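(S)-ureidoglycine aminohydrolase cupin domain-containing protein (Pseudomonas syringae pv. tomato, PDB 3MYX) is of unknown function but probably folds as a bicupin of the Cupin_3 (DUF861) family, possibly related to (S)-ureidoglycine aminohydrolases. Local coordinates at residues 39-44 / 214-219; 7-12 / 16-21. One frame throughout, in Å; residues are numbered along the deposited sequence.

How the contacts relate
Contact 2 comes first along the chain: strand 7-11 runs out, turns, and 16-21 doubles back beside it before strand 23-24 begins. Contact 1 follows, joining the stretch at strand 41-42 to residues from the far end of the sequence, on strand 214-217. The centres of the two contacts lie about 11 Å apart, and they meet directly, since strands 7-11 and 214-217 are antiparallel neighbours in one seven-stranded sheet; F216 N lies 2.8 Å from L8 O, a probable backbone hydrogen bond. The N-terminal strand thus edges the sheet built largely from the C-terminal cupin domain, while strand 41-42 pairs with strand 47-54 of another sheet. Contact 1 and the 7-11/214-217 pairing therefore join the two halves of the chain, and contact 2 folds the following loop back on the edge strand.

Contact 1: residues 39-44 / 214-219; sequences TAFVDE and TVFVAQ
F41 and F216 meet through their rings, with the methyl of A218 beside them. F216 CE2 stands 3.3 Å above one face of the F41 ring, offset toward its rim, and its closest atom there is F41 CD1 at 3.4 Å. The planes are inclined by 39° and the centroids are 5.0 Å apart, an oblique pairing. Each ring is carried out from its strand with CG anti to the backbone N (chi1 176° in F41), which brings the two side chains across one another at about a right angle. A218 CB approaches obliquely on the CE2 and CZ side, 3.5 Å from F41 CE2. L8 of strand 7-11 also packs on F41. At the periphery, in one of the two conformers modelled for each residue and so less certainly, a water donates to D43 OD2 and to Q219 OE1, each at 3.1 Å; D43 OD1 is held by the backbone N of I47. The F41 backbone belongs to a classic beta bulge with A40, both facing A49. The contact is therefore apolar at its centre and polar only at its margin, and contacts of carbon with carbon join the sheet of strand 214-217 to that of strand 41-42.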
loop_
_atom_site.group_PDB
_atom_site.type_symbol
_atom_site.label_atom_id
_atom_site.label_comp_id
_atom_site.label_asym_id
_atom_site.label_seq_id
_atom_site.Cartn_x
_atom_site.Cartn_y
_atom_site.Cartn_z
ATOM N N THR A 39 -4.740 -9.034 -8.863
ATOM C CA THR A 39 -4.863 -9.116 -7.412
ATOM C C THR A 39 -3.956 -10.194 -6.847
ATOM O O THR A 39 -4.019 -11.346 -7.272
ATOM C CB THR A 39 -6.328 -9.377 -7.044
ATOM O OG1 THR A 39 -7.113 -8.282 -7.540
ATOM C CG2 THR A 39 -6.503 -9.503 -5.553
ATOM N N ALA A 40 -3.097 -9.807 -5.908
ATOM C CA ALA A 40 -2.192 -10.734 -5.243
ATOM C C ALA A 40 -2.783 -11.334 -3.978
ATOM O O ALA A 40 -2.360 -12.405 -3.544
ATOM C CB ALA A 40 -0.901 -10.031 -4.919
ATOM N N PHE A 41 -3.741 -10.631 -3.373
ATOM C CA PHE A 41 -4.304 -11.023 -2.108
ATOM C C PHE A 41 -5.684 -10.414 -1.963
ATOM O O PHE A 41 -5.881 -9.233 -2.244
ATOM C CB PHE A 41 -3.424 -10.492 -0.974
ATOM C CG PHE A 41 -3.978 -10.765 0.399
ATOM C CD1 PHE A 41 -4.811 -9.843 1.033
ATOM C CD2 PHE A 41 -3.683 -11.939 1.048
ATOM C CE1 PHE A 41 -5.322 -10.101 2.292
ATOM C CE2 PHE A 41 -4.202 -12.195 2.306
ATOM C CZ PHE A 41 -5.003 -11.273 2.921
ATOM N N VAL A 42 -6.632 -11.217 -1.490
ATOM C CA VAL A 42 -7.878 -10.689 -0.980
ATOM C C VAL A 42 -8.317 -11.583 0.164
ATOM O O VAL A 42 -8.291 -12.813 0.054
ATOM C CB VAL A 42 -8.977 -10.535 -2.085
ATOM C CG1 VAL A 42 -9.208 -11.844 -2.836
ATOM C CG2 VAL A 42 -10.292 -10.015 -1.485
ATOM N N ASP A 43 -8.669 -10.955 1.271
ATOM C CA ASP A 43 -9.137 -11.780 2.385
ATOM C C ASP A 43 -10.628 -11.753 2.470
ATOM O O ASP A 43 -11.335 -11.036 1.746
ATOM C CB ASP A 43 -8.495 -11.458 3.737
ATOM C CG ASP A 43 -8.991 -10.174 4.349
ATOM O OD1 ASP A 43 -9.776 -9.443 3.709
ATOM O OD2 ASP A 43 -8.614 -9.924 5.515
ATOM N N GLU A 44 -11.131 -12.623 3.328
ATOM C CA GLU A 44 -12.558 -12.855 3.383
ATOM C C GLU A 44 -13.308 -11.576 3.721
ATOM O O GLU A 44 -14.395 -11.384 3.203
ATOM C CB GLU A 44 -12.906 -13.993 4.360
ATOM C CG GLU A 44 -12.688 -15.389 3.782
ATOM N N THR A 214 7.307 -2.062 -3.599
ATOM C CA THR A 214 6.083 -2.175 -2.818
ATOM C C THR A 214 5.875 -3.631 -2.397
ATOM O O THR A 214 5.958 -4.547 -3.228
ATOM C CB THR A 214 4.858 -1.714 -3.611
ATOM O OG1 THR A 214 5.041 -0.357 -3.992
ATOM C CG2 THR A 214 3.599 -1.854 -2.776
ATOM N N VAL A 215 5.593 -3.828 -1.115
ATOM C CA VAL A 215 5.326 -5.123 -0.523
ATOM C C VAL A 215 4.007 -5.058 0.247
ATOM O O VAL A 215 3.631 -4.007 0.779
ATOM C CB VAL A 215 6.496 -5.566 0.423
ATOM C CG1 VAL A 215 6.668 -4.622 1.608
ATOM C CG2 VAL A 215 6.350 -7.022 0.891
ATOM N N PHE A 216 3.308 -6.189 0.309
ATOM C CA PHE A 216 2.088 -6.336 1.095
ATOM C C PHE A 216 2.288 -7.443 2.111
ATOM O O PHE A 216 2.709 -8.551 1.757
ATOM C CB PHE A 216 0.867 -6.629 0.222
ATOM C CG PHE A 216 -0.410 -6.780 1.013
ATOM C CD1 PHE A 216 -1.077 -5.667 1.508
ATOM C CD2 PHE A 216 -0.910 -8.038 1.311
ATOM C CE1 PHE A 216 -2.216 -5.819 2.265
ATOM C CE2 PHE A 216 -2.060 -8.183 2.043
ATOM C CZ PHE A 216 -2.700 -7.097 2.529
ATOM N N VAL A 217 2.010 -7.132 3.374
ATOM C CA VAL A 217 2.072 -8.110 4.451
ATOM C C VAL A 217 0.653 -8.359 4.960
ATOM O O VAL A 217 0.024 -7.483 5.541
ATOM C CB VAL A 217 2.970 -7.639 5.610
ATOM C CG1 VAL A 217 3.081 -8.751 6.656
ATOM C CG2 VAL A 217 4.361 -7.242 5.101
ATOM N N ALA A 218 0.122 -9.542 4.699
ATOM C CA ALA A 218 -1.220 -9.872 5.142
ATOM C C ALA A 218 -1.283 -10.019 6.651
ATOM O O ALA A 218 -0.331 -10.476 7.293
ATOM C CB ALA A 218 -1.689 -11.181 4.471
ATOM N N GLN A 219 -2.414 -9.642 7.224
ATOM C CA GLN A 219 -2.667 -9.894 8.633
ATOM C C GLN A 219 -2.458 -11.383 8.917
ATOM O O GLN A 219 -2.992 -12.246 8.201
ATOM C CB GLN A 219 -4.093 -9.476 8.992
ATOM C CG GLN A 219 -4.432 -9.598 10.471
ATOM C CD GLN A 219 -5.831 -9.100 10.788
ATOM O OE1 GLN A 219 -6.784 -9.380 10.058
ATOM N NE2 GLN A 219 -5.960 -8.359 11.885
HETATM O O HOH W 1 -7.344 -11.547 7.843
#

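Contact 2: residues 7-12 / 16-21; sequences VLLLAR and SPVGTE
The guanidinium of R12 lies with one face over L9, whose CG is 4.1 Å from its plane and over its centre, while a water sits in the plane at its edge. That water accepts from R12 NE at 2.9 Å and donates to P17 O, coupling the arginine to the returning chain; the NH1 end turns elsewhere, to a salt bridge with D213 and a hydrogen bond to T208 O. R12 CG packs 3.9 Å from V18 CG1, and the bend at chi2 (-71°) turns the rest of the arginine, with its guanidinium, back along L9. The same V18 methyl also touches L9 CD1, the L9 and V18 side chains crossing at about a right angle, while V18 CG2 rests 3.6 Å from L9 O. T20 supplies the direct polar link: its OG1 donates to L9 O over a short 2.6 Å, with a C=O...donor angle of 137° and a tilt of 23° from the carbonyl plane. Another water accepts from L9 N and donates to T20 OG1, and a third joins R12 N to S16 O. L10 and A11 form a classic beta bulge facing T214. L9 N and O, on the side of the edge strand away from 214-217, and R12 N just beyond it, are thus met by one threonine hydroxyl and by waters, so the returning chain is held by side chain and solvent, with V18 as its apolar contact.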
loop_
_atom_site.group_PDB
_atom_site.type_symbol
_atom_site.label_atom_id
_atom_site.label_comp_id
_atom_site.label_asym_id
_atom_site.label_seq_id
_atom_site.Cartn_x
_atom_site.Cartn_y
_atom_site.Cartn_z
ATOM N N VAL A 7 3.787 -12.756 3.037
ATOM C CA VAL A 7 4.408 -11.519 2.609
ATOM C C VAL A 7 4.584 -11.612 1.101
ATOM O O VAL A 7 5.161 -12.591 0.588
ATOM C CB VAL A 7 5.775 -11.322 3.314
ATOM C CG1 VAL A 7 6.487 -10.091 2.792
ATOM C CG2 VAL A 7 5.598 -11.280 4.840
ATOM N N LEU A 8 4.075 -10.609 0.396
ATOM C CA LEU A 8 4.028 -10.604 -1.064
ATOM C C LEU A 8 4.646 -9.353 -1.647
ATOM O O LEU A 8 4.159 -8.252 -1.413
ATOM C CB LEU A 8 2.577 -10.709 -1.537
ATOM C CG LEU A 8 1.838 -11.968 -1.066
ATOM C CD1 LEU A 8 0.350 -11.871 -1.315
ATOM C CD2 LEU A 8 2.449 -13.223 -1.732
ATOM N N LEU A 9 5.718 -9.531 -2.401
ATOM C CA LEU A 9 6.322 -8.425 -3.142
ATOM C C LEU A 9 5.386 -8.114 -4.319
ATOM O O LEU A 9 5.107 -8.988 -5.146
ATOM C CB LEU A 9 7.748 -8.777 -3.609
ATOM C CG LEU A 9 8.799 -7.660 -3.747
ATOM C CD1 LEU A 9 8.285 -6.495 -4.551
ATOM C CD2 LEU A 9 9.314 -7.158 -2.395
ATOM N N LEU A 10 4.874 -6.884 -4.380
ATOM C CA LEU A 10 3.929 -6.495 -5.435
ATOM C C LEU A 10 4.646 -5.937 -6.666
ATOM O O LEU A 10 4.272 -6.248 -7.793
ATOM C CB LEU A 10 2.906 -5.471 -4.918
ATOM C CG LEU A 10 2.062 -5.906 -3.715
ATOM C CD1 LEU A 10 1.011 -4.838 -3.431
ATOM C CD2 LEU A 10 1.393 -7.279 -3.950
ATOM N N ALA A 11 5.647 -5.085 -6.454
ATOM C CA ALA A 11 6.400 -4.527 -7.559
ATOM C C ALA A 11 7.769 -4.080 -7.092
ATOM O O ALA A 11 7.917 -3.550 -5.997
ATOM C CB ALA A 11 5.647 -3.347 -8.186
ATOM N N ARG A 12 8.757 -4.296 -7.954
ATOM C CA ARG A 12 10.102 -3.799 -7.750
ATOM C C ARG A 12 10.246 -2.424 -8.387
ATOM O O ARG A 12 9.579 -2.116 -9.385
ATOM C CB ARG A 12 11.118 -4.717 -8.418
ATOM C CG ARG A 12 11.253 -6.092 -7.816
ATOM C CD ARG A 12 11.916 -6.023 -6.489
ATOM N NE ARG A 12 12.289 -7.345 -6.001
ATOM C CZ ARG A 12 12.770 -7.592 -4.789
ATOM N NH1 ARG A 12 12.947 -6.612 -3.911
ATOM N NH2 ARG A 12 13.066 -8.830 -4.447
ATOM N N SER A 16 11.312 -5.450 -12.387
ATOM C CA SER A 16 11.807 -6.818 -12.551
ATOM C C SER A 16 10.733 -7.792 -12.092
ATOM O O SER A 16 9.913 -7.450 -11.228
ATOM C CB SER A 16 13.062 -7.046 -11.696
ATOM O OG SER A 16 14.161 -6.279 -12.149
ATOM N N PRO A 17 10.734 -9.027 -12.624
ATOM C CA PRO A 17 9.746 -10.005 -12.179
ATOM C C PRO A 17 9.760 -10.238 -10.678
ATOM O O PRO A 17 10.828 -10.254 -10.060
ATOM C CB PRO A 17 10.170 -11.286 -12.908
ATOM C CG PRO A 17 10.796 -10.810 -14.138
ATOM C CD PRO A 17 11.500 -9.523 -13.786
ATOM N N VAL A 18 8.569 -10.408 -10.110
ATOM C CA VAL A 18 8.401 -10.768 -8.710
ATOM C C VAL A 18 7.863 -12.210 -8.657
ATOM O O VAL A 18 7.280 -12.679 -9.624
ATOM C CB VAL A 18 7.460 -9.764 -7.977
ATOM C CG1 VAL A 18 8.067 -8.366 -8.018
ATOM C CG2 VAL A 18 6.064 -9.738 -8.584
ATOM N N GLY A 19 8.091 -12.915 -7.556
ATOM C CA GLY A 19 7.569 -14.297 -7.440
ATOM C C GLY A 19 6.043 -14.414 -7.387
ATOM O O GLY A 19 5.448 -15.450 -7.689
ATOM N N THR A 20 5.420 -13.322 -7.000
ATOM C CA THR A 20 4.017 -13.257 -6.658
ATOM C C THR A 20 3.046 -13.626 -7.773
ATOM O O THR A 20 3.176 -13.189 -8.917
ATOM C CB THR A 20 3.774 -11.821 -6.189
ATOM O OG1 THR A 20 4.708 -11.547 -5.135
ATOM C CG2 THR A 20 2.346 -11.615 -5.696
ATOM N N GLU A 21 2.073 -14.456 -7.416
ATOM C CA GLU A 21 1.004 -14.825 -8.328
ATOM C C GLU A 21 -0.110 -13.783 -8.255
ATOM O O GLU A 21 -0.536 -13.386 -7.163
ATOM C CB GLU A 21 0.449 -16.210 -7.968
ATOM C CG GLU A 21 1.505 -17.316 -7.963
ATOM C CD GLU A 21 1.988 -17.668 -9.353
ATOM O OE1 GLU A 21 1.394 -17.174 -10.332
ATOM O OE2 GLU A 21 2.956 -18.448 -9.466
HETATM O O HOH W 2 6.752 -12.148 -3.240
HETATM O O HOH W 3 8.063 -5.603 -10.436
HETATM O O HOH W 4 12.135 -9.488 -7.952
#